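Local coordinates for epidermin leader peptide processing serine protease EpiP (Staphylococcus aureus subsp. aureus, PDB 3QFH), which probably cleaves the leader peptide from the precursor of the lantibiotic epidermin as a subtilisin-like serine endopeptidase, at residues V25-T30 with V45-E50; L51-I56 with Y257-K262; L21-E26 with I56-M61. All coordinates share one frame; numbering follows the deposited sequence.

Interaction 1. Residues V25-T30 with V45-E50. With SO4 (sulfate ion), chain L.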
loop_
_atom_site.group_PDB
_atom_site.type_symbol
_atom_site.label_atom_id
_atom_site.label_comp_id
_atom_site.label_asym_id
_atom_site.label_seq_id
_atom_site.Cartn_x
_atom_site.Cartn_y
_atom_site.Cartn_z
ATOM N N VAL A 25 -11.108 18.328 -7.357
ATOM C CA VAL A 25 -11.268 19.638 -6.748
ATOM C C VAL A 25 -10.953 19.650 -5.266
ATOM O O VAL A 25 -11.450 18.805 -4.512
ATOM C CB VAL A 25 -12.726 20.159 -6.949
ATOM C CG1 VAL A 25 -12.899 21.523 -6.334
ATOM C CG2 VAL A 25 -13.070 20.217 -8.444
ATOM N N GLU A 26 -10.124 20.613 -4.856
ATOM C CA GLU A 26 -9.813 20.807 -3.458
ATOM C C GLU A 26 -10.568 22.041 -3.006
ATOM O O GLU A 26 -10.394 23.133 -3.557
ATOM C CB GLU A 26 -8.301 20.934 -3.224
ATOM C CG GLU A 26 -7.932 21.064 -1.747
ATOM C CD GLU A 26 -6.454 20.782 -1.459
ATOM O OE1 GLU A 26 -5.676 20.489 -2.408
ATOM O OE2 GLU A 26 -6.080 20.835 -0.265
ATOM N N TYR A 27 -11.438 21.862 -2.026
ATOM C CA TYR A 27 -12.270 22.953 -1.538
ATOM C C TYR A 27 -11.865 23.392 -0.130
ATOM O O TYR A 27 -10.997 22.791 0.492
ATOM C CB TYR A 27 -13.759 22.602 -1.645
ATOM C CG TYR A 27 -14.217 21.293 -1.015
ATOM C CD1 TYR A 27 -14.698 21.253 0.283
ATOM C CD2 TYR A 27 -14.243 20.121 -1.754
ATOM C CE1 TYR A 27 -15.154 20.071 0.847
ATOM C CE2 TYR A 27 -14.684 18.935 -1.204
ATOM C CZ TYR A 27 -15.145 18.915 0.099
ATOM O OH TYR A 27 -15.596 17.735 0.654
ATOM N N LYS A 28 -12.474 24.459 0.364
ATOM C CA LYS A 28 -12.049 25.020 1.646
ATOM C C LYS A 28 -12.911 24.689 2.853
ATOM O O LYS A 28 -12.398 24.598 3.955
ATOM C CB LYS A 28 -11.904 26.542 1.507
ATOM C CG LYS A 28 -10.836 26.929 0.486
ATOM C CD LYS A 28 -10.569 28.433 0.420
ATOM C CE LYS A 28 -9.517 28.738 -0.653
ATOM N NZ LYS A 28 -9.126 30.180 -0.714
ATOM N N ASN A 29 -14.203 24.487 2.643
ATOM C CA ASN A 29 -15.126 24.289 3.754
ATOM C C ASN A 29 -16.340 23.451 3.356
ATOM O O ASN A 29 -17.018 23.746 2.372
ATOM C CB ASN A 29 -15.572 25.681 4.223
ATOM C CG ASN A 29 -16.555 25.641 5.383
ATOM O OD1 ASN A 29 -17.651 26.197 5.292
ATOM N ND2 ASN A 29 -16.172 24.987 6.472
ATOM N N THR A 30 -16.616 22.408 4.129
ATOM C CA THR A 30 -17.756 21.529 3.870
ATOM C C THR A 30 -19.066 22.284 3.657
ATOM O O THR A 30 -19.721 22.107 2.634
ATOM C CB THR A 30 -17.892 20.477 4.990
ATOM O OG1 THR A 30 -16.876 19.485 4.793
ATOM C CG2 THR A 30 -19.278 19.792 4.979
ATOM N N VAL A 45 -19.071 13.315 -8.206
ATOM C CA VAL A 45 -19.038 11.843 -8.350
ATOM C C VAL A 45 -18.179 11.102 -7.273
ATOM O O VAL A 45 -18.138 9.879 -7.233
ATOM C CB VAL A 45 -18.593 11.439 -9.784
ATOM C CG1 VAL A 45 -19.632 11.915 -10.832
ATOM C CG2 VAL A 45 -17.230 11.990 -10.098
ATOM N N TYR A 46 -17.479 11.857 -6.433
ATOM C CA TYR A 46 -16.682 11.277 -5.344
ATOM C C TYR A 46 -16.403 12.411 -4.371
ATOM O O TYR A 46 -16.279 13.561 -4.781
ATOM C CB TYR A 46 -15.378 10.678 -5.853
ATOM C CG TYR A 46 -14.899 9.503 -5.024
ATOM C CD1 TYR A 46 -15.540 8.266 -5.126
ATOM C CD2 TYR A 46 -13.800 9.605 -4.171
ATOM C CE1 TYR A 46 -15.122 7.174 -4.393
ATOM C CE2 TYR A 46 -13.365 8.490 -3.422
ATOM C CZ TYR A 46 -14.029 7.283 -3.543
ATOM O OH TYR A 46 -13.630 6.168 -2.828
ATOM N N ASN A 47 -16.312 12.101 -3.092
ATOM C CA ASN A 47 -16.104 13.145 -2.105
ATOM C C ASN A 47 -15.492 12.571 -0.853
ATOM O O ASN A 47 -15.851 11.480 -0.453
ATOM C CB ASN A 47 -17.435 13.834 -1.783
ATOM C CG ASN A 47 -17.266 15.082 -0.906
ATOM O OD1 ASN A 47 -16.220 15.733 -0.900
ATOM N ND2 ASN A 47 -18.314 15.422 -0.179
ATOM N N ILE A 48 -14.529 13.304 -0.284
ATOM C CA ILE A 48 -13.849 12.937 0.947
ATOM C C ILE A 48 -13.914 14.174 1.872
ATOM O O ILE A 48 -12.997 14.999 1.870
ATOM C CB ILE A 48 -12.363 12.578 0.706
ATOM C CG1 ILE A 48 -12.193 11.661 -0.513
ATOM C CG2 ILE A 48 -11.783 11.933 1.964
ATOM C CD1 ILE A 48 -10.746 11.251 -0.797
ATOM N N PRO A 49 -15.009 14.323 2.629
ATOM C CA PRO A 49 -15.198 15.509 3.490
ATOM C C PRO A 49 -14.009 15.819 4.410
ATOM O O PRO A 49 -13.612 16.970 4.513
ATOM C CB PRO A 49 -16.456 15.163 4.302
ATOM C CG PRO A 49 -17.215 14.245 3.422
ATOM C CD PRO A 49 -16.174 13.424 2.678
ATOM N N GLU A 50 -13.427 14.790 5.016
ATOM C CA GLU A 50 -12.290 14.955 5.939
ATOM C C GLU A 50 -11.060 15.594 5.296
ATOM O O GLU A 50 -10.230 16.144 5.991
ATOM C CB GLU A 50 -11.854 13.600 6.532
ATOM C CG GLU A 50 -12.888 12.863 7.377
ATOM C CD GLU A 50 -13.859 11.991 6.582
ATOM O OE1 GLU A 50 -13.919 12.097 5.329
ATOM O OE2 GLU A 50 -14.558 11.179 7.243
HETATM S S SO4 L . -15.204 22.019 7.740
HETATM O O1 SO4 L . -16.304 22.891 8.138
HETATM O O2 SO4 L . -13.962 22.530 8.309
HETATM O O3 SO4 L . -15.441 20.659 8.220
HETATM O O4 SO4 L . -15.113 22.002 6.286
#
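The ring of Y27 meets the side-chain amide of N47 at its hydroxyl edge, with one end of the amide near the ring plane. F33, from helix 30-40, stacks on the ring. The amide itself is tilted 48° from the ring, and the two side chains cross at about a right angle. The short approach, 2.6 Å from Y27 OH to the modelled N47 OD1, is doubtful in detail, because the amide was probably built turned over. Y27 has its CG between the backbone N and the carbonyl carbon (chi1 53°), which carries the ring toward segment 45-50. Both side chains rest on A54, a small residue of the strand between them. The phenol end also touches the start of the next turn, with Y27 OH 3.6 Å from P49 CA.

Further along, T30 meets P49 more loosely. T30 OG1 lies 4.4 Å from P49 CB. T30 sits in the first turn of helix 30-40. The N-cap residue N29 uses its OD1 to hold the backbone N of T32. A sulfate, probably from the crystallisation liquor, sits at this helix end. T30 N gives a nearly straight bond to its O4 (2.7 Å, 175°), while T30 OG1 adds only a weak one. H52 binds the same sulfate.

V45 and Y46 both face Q55 in a classic beta bulge. Strands 20-27 and 43-48 run parallel but are not neighbours, since strand 53-59 lies between them and is antiparallel to both. Helix 30-40 joins them. The order fits the split beta-alpha-beta unit of a ferredoxin-like fold, as in subtilisin propeptides.

Interaction 2. Residues L51-I56 with Y257-K262. With SO4 (sulfate ion), chain L.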
loop_
_atom_site.group_PDB
_atom_site.type_symbol
_atom_site.label_atom_id
_atom_site.label_comp_id
_atom_site.label_asym_id
_atom_site.label_seq_id
_atom_site.Cartn_x
_atom_site.Cartn_y
_atom_site.Cartn_z
ATOM N N LEU A 51 -10.916 15.477 3.985
ATOM C CA LEU A 51 -9.749 16.043 3.298
ATOM C C LEU A 51 -10.105 17.250 2.436
ATOM O O LEU A 51 -9.238 17.829 1.781
ATOM C CB LEU A 51 -9.141 14.992 2.393
ATOM C CG LEU A 51 -8.810 13.650 3.044
ATOM C CD1 LEU A 51 -8.082 12.767 2.049
ATOM C CD2 LEU A 51 -7.995 13.830 4.303
ATOM N N HIS A 52 -11.385 17.598 2.396
ATOM C CA HIS A 52 -11.850 18.699 1.562
ATOM C C HIS A 52 -11.526 18.500 0.076
ATOM O O HIS A 52 -11.097 19.444 -0.618
ATOM C CB HIS A 52 -11.315 20.045 2.078
ATOM C CG HIS A 52 -11.842 20.418 3.427
ATOM N ND1 HIS A 52 -11.029 20.655 4.508
ATOM C CD2 HIS A 52 -13.112 20.562 3.871
ATOM C CE1 HIS A 52 -11.772 20.962 5.558
ATOM N NE2 HIS A 52 -13.040 20.916 5.195
ATOM N N VAL A 53 -11.733 17.279 -0.425
ATOM C CA VAL A 53 -11.511 16.992 -1.845
ATOM C C VAL A 53 -12.705 16.252 -2.448
ATOM O O VAL A 53 -13.357 15.430 -1.796
ATOM C CB VAL A 53 -10.188 16.225 -2.124
ATOM C CG1 VAL A 53 -8.982 17.064 -1.710
ATOM C CG2 VAL A 53 -10.156 14.870 -1.431
ATOM N N ALA A 54 -13.014 16.591 -3.694
ATOM C CA ALA A 54 -14.120 15.974 -4.401
ATOM C C ALA A 54 -13.760 15.805 -5.853
ATOM O O ALA A 54 -12.831 16.439 -6.358
ATOM C CB ALA A 54 -15.373 16.817 -4.294
ATOM N N GLN A 55 -14.474 14.913 -6.513
ATOM C CA GLN A 55 -14.288 14.728 -7.930
ATOM C C GLN A 55 -15.607 15.164 -8.519
ATOM O O GLN A 55 -16.672 14.776 -8.041
ATOM C CB GLN A 55 -13.970 13.286 -8.283
ATOM C CG GLN A 55 -13.410 13.139 -9.668
ATOM C CD GLN A 55 -13.049 11.699 -9.989
ATOM O OE1 GLN A 55 -13.737 10.766 -9.559
ATOM N NE2 GLN A 55 -11.988 11.511 -10.782
ATOM N N ILE A 56 -15.534 15.988 -9.540
ATOM C CA ILE A 56 -16.717 16.532 -10.163
ATOM C C ILE A 56 -16.644 16.328 -11.665
ATOM O O ILE A 56 -15.587 16.478 -12.285
ATOM C CB ILE A 56 -16.841 18.035 -9.826
ATOM C CG1 ILE A 56 -16.826 18.230 -8.299
ATOM C CG2 ILE A 56 -18.105 18.631 -10.451
ATOM C CD1 ILE A 56 -16.960 19.705 -7.854
ATOM N N TYR A 257 -2.227 14.767 -5.202
ATOM C CA TYR A 257 -1.039 14.758 -4.353
ATOM C C TYR A 257 -1.431 15.187 -2.933
ATOM O O TYR A 257 -1.157 14.484 -1.946
ATOM C CB TYR A 257 0.049 15.685 -4.916
ATOM C CG TYR A 257 1.321 15.604 -4.117
ATOM C CD1 TYR A 257 2.350 14.761 -4.504
ATOM C CD2 TYR A 257 1.472 16.332 -2.935
ATOM C CE1 TYR A 257 3.515 14.656 -3.745
ATOM C CE2 TYR A 257 2.629 16.242 -2.185
ATOM C CZ TYR A 257 3.644 15.397 -2.596
ATOM O OH TYR A 257 4.790 15.294 -1.846
ATOM N N ASP A 258 -2.091 16.334 -2.848
ATOM C CA ASP A 258 -2.554 16.877 -1.578
ATOM C C ASP A 258 -3.494 15.931 -0.873
ATOM O O ASP A 258 -3.399 15.768 0.327
ATOM C CB ASP A 258 -3.285 18.206 -1.790
ATOM C CG ASP A 258 -2.347 19.336 -2.206
ATOM O OD1 ASP A 258 -1.115 19.169 -2.080
ATOM O OD2 ASP A 258 -2.848 20.396 -2.645
ATOM N N ALA A 259 -4.420 15.334 -1.615
ATOM C CA ALA A 259 -5.400 14.426 -1.022
ATOM C C ALA A 259 -4.689 13.251 -0.363
ATOM O O ALA A 259 -4.984 12.899 0.789
ATOM C CB ALA A 259 -6.376 13.920 -2.070
ATOM N N LEU A 260 -3.743 12.676 -1.097
ATOM C CA LEU A 260 -2.967 11.530 -0.618
ATOM C C LEU A 260 -2.079 11.862 0.599
ATOM O O LEU A 260 -2.080 11.114 1.581
ATOM C CB LEU A 260 -2.137 10.932 -1.760
ATOM C CG LEU A 260 -1.461 9.596 -1.462
ATOM C CD1 LEU A 260 -2.472 8.573 -0.874
ATOM C CD2 LEU A 260 -0.809 9.052 -2.719
ATOM N N GLN A 261 -1.327 12.962 0.541
ATOM C CA GLN A 261 -0.488 13.353 1.676
ATOM C C GLN A 261 -1.372 13.718 2.866
ATOM O O GLN A 261 -1.039 13.399 3.994
ATOM C CB GLN A 261 0.430 14.537 1.342
ATOM C CG GLN A 261 1.318 14.966 2.511
ATOM C CD GLN A 261 2.308 13.888 2.905
ATOM O OE1 GLN A 261 3.383 13.787 2.326
ATOM N NE2 GLN A 261 1.943 13.069 3.890
ATOM N N LYS A 262 -2.503 14.379 2.615
ATOM C CA LYS A 262 -3.414 14.737 3.719
ATOM C C LYS A 262 -4.062 13.496 4.332
ATOM O O LYS A 262 -4.263 13.441 5.531
ATOM C CB LYS A 262 -4.468 15.768 3.286
ATOM C CG LYS A 262 -3.877 17.151 3.046
ATOM C CD LYS A 262 -4.844 18.113 2.331
ATOM C CE LYS A 262 -6.066 18.477 3.166
ATOM N NZ LYS A 262 -6.968 19.463 2.459
HETATM S S SO4 L . -15.204 22.019 7.740
HETATM O O1 SO4 L . -16.304 22.891 8.138
HETATM O O2 SO4 L . -13.962 22.530 8.309
HETATM O O3 SO4 L . -15.441 20.659 8.220
HETATM O O4 SO4 L . -15.113 22.002 6.286
#
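L51, K262 and A259 carry this contact. The side chain of L51 reaches helix 254-269 with both methyl groups. L51 CD1 lies 3.3 Å from A259 O, while L51 CD2 lies over the backbone of K262, 3.9 Å from K262 C. A259 offers its methyl to V53: A259 CB is 3.9 Å from V53 CG2.

K262 turns back toward the loop through a bend at chi3 (66°). Its ammonium group gives a hydrogen bond of 2.9 Å from K262 NZ to L51 O. The nitrogen approaches from above the carbonyl plane, 42° out of it. K262 NZ also forms a salt bridge with E26 OE2, in the neighbouring strand 20-27.

H52 and V53 both face I48, which makes a G1 beta bulge where the loop enters strand 53-59. The H52 ring reaches a sulfate, with H52 NE2 hydrogen-bonded to sulfate O4 at 2.6 Å.

The contact joins the propeptide-like sheet to the subtilase domain. Its chemistry is mixed: apolar side chains of L51 and V53 lie against the helix, and one lysine ties both the turn at L51 and strand 20-27 to it. E26 OE1 also lies close to D258 OD2. The positive charge of K262 probably eases that crowding of carboxylates, and the two may share a proton.

Interaction 3. Residues L21-E26 with I56-M61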
loop_
_atom_site.group_PDB
_atom_site.type_symbol
_atom_site.label_atom_id
_atom_site.label_comp_id
_atom_site.label_asym_id
_atom_site.label_seq_id
_atom_site.Cartn_x
_atom_site.Cartn_y
_atom_site.Cartn_z
ATOM N N LEU A 21 -15.918 16.288 -18.489
ATOM C CA LEU A 21 -14.730 15.587 -17.990
ATOM C C LEU A 21 -14.686 15.499 -16.473
ATOM O O LEU A 21 -15.393 16.220 -15.767
ATOM C CB LEU A 21 -13.466 16.299 -18.463
ATOM C CG LEU A 21 -13.333 16.581 -19.964
ATOM C CD1 LEU A 21 -12.087 17.436 -20.199
ATOM C CD2 LEU A 21 -13.300 15.285 -20.799
ATOM N N TYR A 22 -13.817 14.621 -15.992
ATOM C CA TYR A 22 -13.625 14.403 -14.569
ATOM C C TYR A 22 -12.592 15.373 -14.009
ATOM O O TYR A 22 -11.437 15.381 -14.444
ATOM C CB TYR A 22 -13.188 12.954 -14.303
ATOM C CG TYR A 22 -14.316 11.936 -14.425
ATOM C CD1 TYR A 22 -14.676 11.383 -15.661
ATOM C CD2 TYR A 22 -15.022 11.530 -13.295
ATOM C CE1 TYR A 22 -15.731 10.438 -15.754
ATOM C CE2 TYR A 22 -16.071 10.607 -13.379
ATOM C CZ TYR A 22 -16.420 10.069 -14.596
ATOM O OH TYR A 22 -17.447 9.159 -14.630
ATOM N N TYR A 23 -13.018 16.201 -13.056
ATOM C CA TYR A 23 -12.110 17.135 -12.392
ATOM C C TYR A 23 -11.951 16.810 -10.918
ATOM O O TYR A 23 -12.917 16.440 -10.222
ATOM C CB TYR A 23 -12.575 18.582 -12.546
ATOM C CG TYR A 23 -12.407 19.110 -13.945
ATOM C CD1 TYR A 23 -11.196 19.681 -14.354
ATOM C CD2 TYR A 23 -13.440 19.021 -14.874
ATOM C CE1 TYR A 23 -11.023 20.154 -15.649
ATOM C CE2 TYR A 23 -13.274 19.490 -16.181
ATOM C CZ TYR A 23 -12.068 20.061 -16.558
ATOM O OH TYR A 23 -11.902 20.532 -17.842
ATOM N N SER A 24 -10.709 16.929 -10.464
ATOM C CA SER A 24 -10.368 16.769 -9.060
ATOM C C SER A 24 -10.383 18.164 -8.462
ATOM O O SER A 24 -9.755 19.084 -9.001
ATOM C CB SER A 24 -9.006 16.108 -8.904
ATOM O OG SER A 24 -9.056 14.762 -9.363
ATOM N N VAL A 25 -11.108 18.328 -7.357
ATOM C CA VAL A 25 -11.268 19.638 -6.748
ATOM C C VAL A 25 -10.953 19.650 -5.266
ATOM O O VAL A 25 -11.450 18.805 -4.512
ATOM C CB VAL A 25 -12.726 20.159 -6.949
ATOM C CG1 VAL A 25 -12.899 21.523 -6.334
ATOM C CG2 VAL A 25 -13.070 20.217 -8.444
ATOM N N GLU A 26 -10.124 20.613 -4.856
ATOM C CA GLU A 26 -9.813 20.807 -3.458
ATOM C C GLU A 26 -10.568 22.041 -3.006
ATOM O O GLU A 26 -10.394 23.133 -3.557
ATOM C CB GLU A 26 -8.301 20.934 -3.224
ATOM C CG GLU A 26 -7.932 21.064 -1.747
ATOM C CD GLU A 26 -6.454 20.782 -1.459
ATOM O OE1 GLU A 26 -5.676 20.489 -2.408
ATOM O OE2 GLU A 26 -6.080 20.835 -0.265
ATOM N N ILE A 56 -15.534 15.988 -9.540
ATOM C CA ILE A 56 -16.717 16.532 -10.163
ATOM C C ILE A 56 -16.644 16.328 -11.665
ATOM O O ILE A 56 -15.587 16.478 -12.285
ATOM C CB ILE A 56 -16.841 18.035 -9.826
ATOM C CG1 ILE A 56 -16.826 18.230 -8.299
ATOM C CG2 ILE A 56 -18.105 18.631 -10.451
ATOM C CD1 ILE A 56 -16.960 19.705 -7.854
ATOM N N LYS A 57 -17.769 15.953 -12.246
ATOM C CA LYS A 57 -17.833 15.754 -13.662
ATOM C C LYS A 57 -18.463 17.034 -14.209
ATOM O O LYS A 57 -19.582 17.391 -13.834
ATOM C CB LYS A 57 -18.657 14.502 -13.982
ATOM C CG LYS A 57 -18.455 14.010 -15.388
ATOM C CD LYS A 57 -19.192 12.703 -15.688
ATOM C CE LYS A 57 -18.909 12.267 -17.124
ATOM N NZ LYS A 57 -19.684 11.068 -17.546
ATOM N N MET A 58 -17.725 17.755 -15.043
ATOM C CA MET A 58 -18.227 19.008 -15.614
ATOM C C MET A 58 -17.517 19.417 -16.906
ATOM O O MET A 58 -16.455 18.893 -17.229
ATOM C CB MET A 58 -18.148 20.139 -14.577
ATOM C CG MET A 58 -16.803 20.348 -13.935
ATOM S SD MET A 58 -16.849 21.565 -12.566
ATOM C CE MET A 58 -15.208 21.346 -11.902
ATOM N N THR A 59 -18.133 20.340 -17.651
ATOM C CA THR A 59 -17.540 20.844 -18.892
ATOM C C THR A 59 -16.313 21.664 -18.548
ATOM O O THR A 59 -16.150 22.094 -17.400
ATOM C CB THR A 59 -18.518 21.745 -19.704
ATOM O OG1 THR A 59 -18.838 22.926 -18.948
ATOM C CG2 THR A 59 -19.794 20.983 -20.057
ATOM N N LYS A 60 -15.451 21.905 -19.531
ATOM C CA LYS A 60 -14.247 22.692 -19.255
ATOM C C LYS A 60 -14.656 24.134 -18.926
ATOM O O LYS A 60 -13.983 24.808 -18.161
ATOM C CB LYS A 60 -13.251 22.665 -20.419
ATOM C CG LYS A 60 -11.851 23.176 -19.998
ATOM C CD LYS A 60 -10.887 23.342 -21.171
ATOM C CE LYS A 60 -11.237 24.579 -22.007
ATOM N NZ LYS A 60 -10.259 24.796 -23.107
ATOM N N MET A 61 -15.768 24.581 -19.501
ATOM C CA MET A 61 -16.296 25.923 -19.253
ATOM C C MET A 61 -16.760 26.095 -17.803
ATOM O O MET A 61 -16.510 27.137 -17.193
ATOM C CB MET A 61 -17.458 26.222 -20.204
ATOM C CG MET A 61 -17.056 26.306 -21.664
ATOM S SD MET A 61 -16.095 27.779 -22.059
ATOM C CE MET A 61 -17.348 29.063 -21.936
#
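The bond from Y23 N to I56 O is short, 2.7 Å, and nearly straight at 169°. I56 N returns an equally short bond to Y23 O, so Y23 and I56 form a hydrogen-bonded pair. The contact is an antiparallel pairing of strands 20-27 and 53-59, neighbouring strands of a sheet that fits the ferredoxin-like fold of subtilisin propeptides. L21 and M58 make a second hydrogen-bonded pair. Y22 and K57 lie between these as a non-hydrogen-bonded pair, with K57 CA giving a C-H...O contact to L21 O. The short segments are strongly twisted, their directions 123° apart.

On the face that holds Y22, the extended chain of K57 lies across the tyrosine ring. K57 CD is over one ring face, and K57 CE comes 3.9 Å from Y22 CE1. V45 of the outer strand 43-48 packs on Y22 as well.

On the other face are Y23, V25, I56 and M58. The side chains of Y23 and M58 cross at about a right angle, with Y23 CD2 3.7 Å from M58 CG. M58 O lies at the edge of the Y23 ring, in its plane and 3.4 Å from Y23 CE2. A63 of helix 60-66 touches both residues. T59 caps that helix through its OG1, bonded to H62 N.

V25 CG2 meets I56 CD1 at 4.0 Å. At the far end of the tyrosine, Y23 OH reaches the start of helix 60-66, 3.4 Å from K60 CG.

Overall arrangement
From the N terminus, strand 20-27 starts both interaction 3 and interaction 1, which share V25 and E26. Interaction 1 closes first, around helix 30-40, when strand 43-48 returns. Interaction 3 closes the longer loop, after the turn into strand 53-59. Interaction 2 opens only after interaction 1 has closed, and it crosses interaction 3, with I56 common to both. It then spans about 200 residues to helix 254-269. Interactions 1 and 3 thus build the propeptide-like sheet, with strand 53-59 at its heart, and interaction 2 fastens that sheet to the subtilase domain. The sulfate touches interactions 1 and 2.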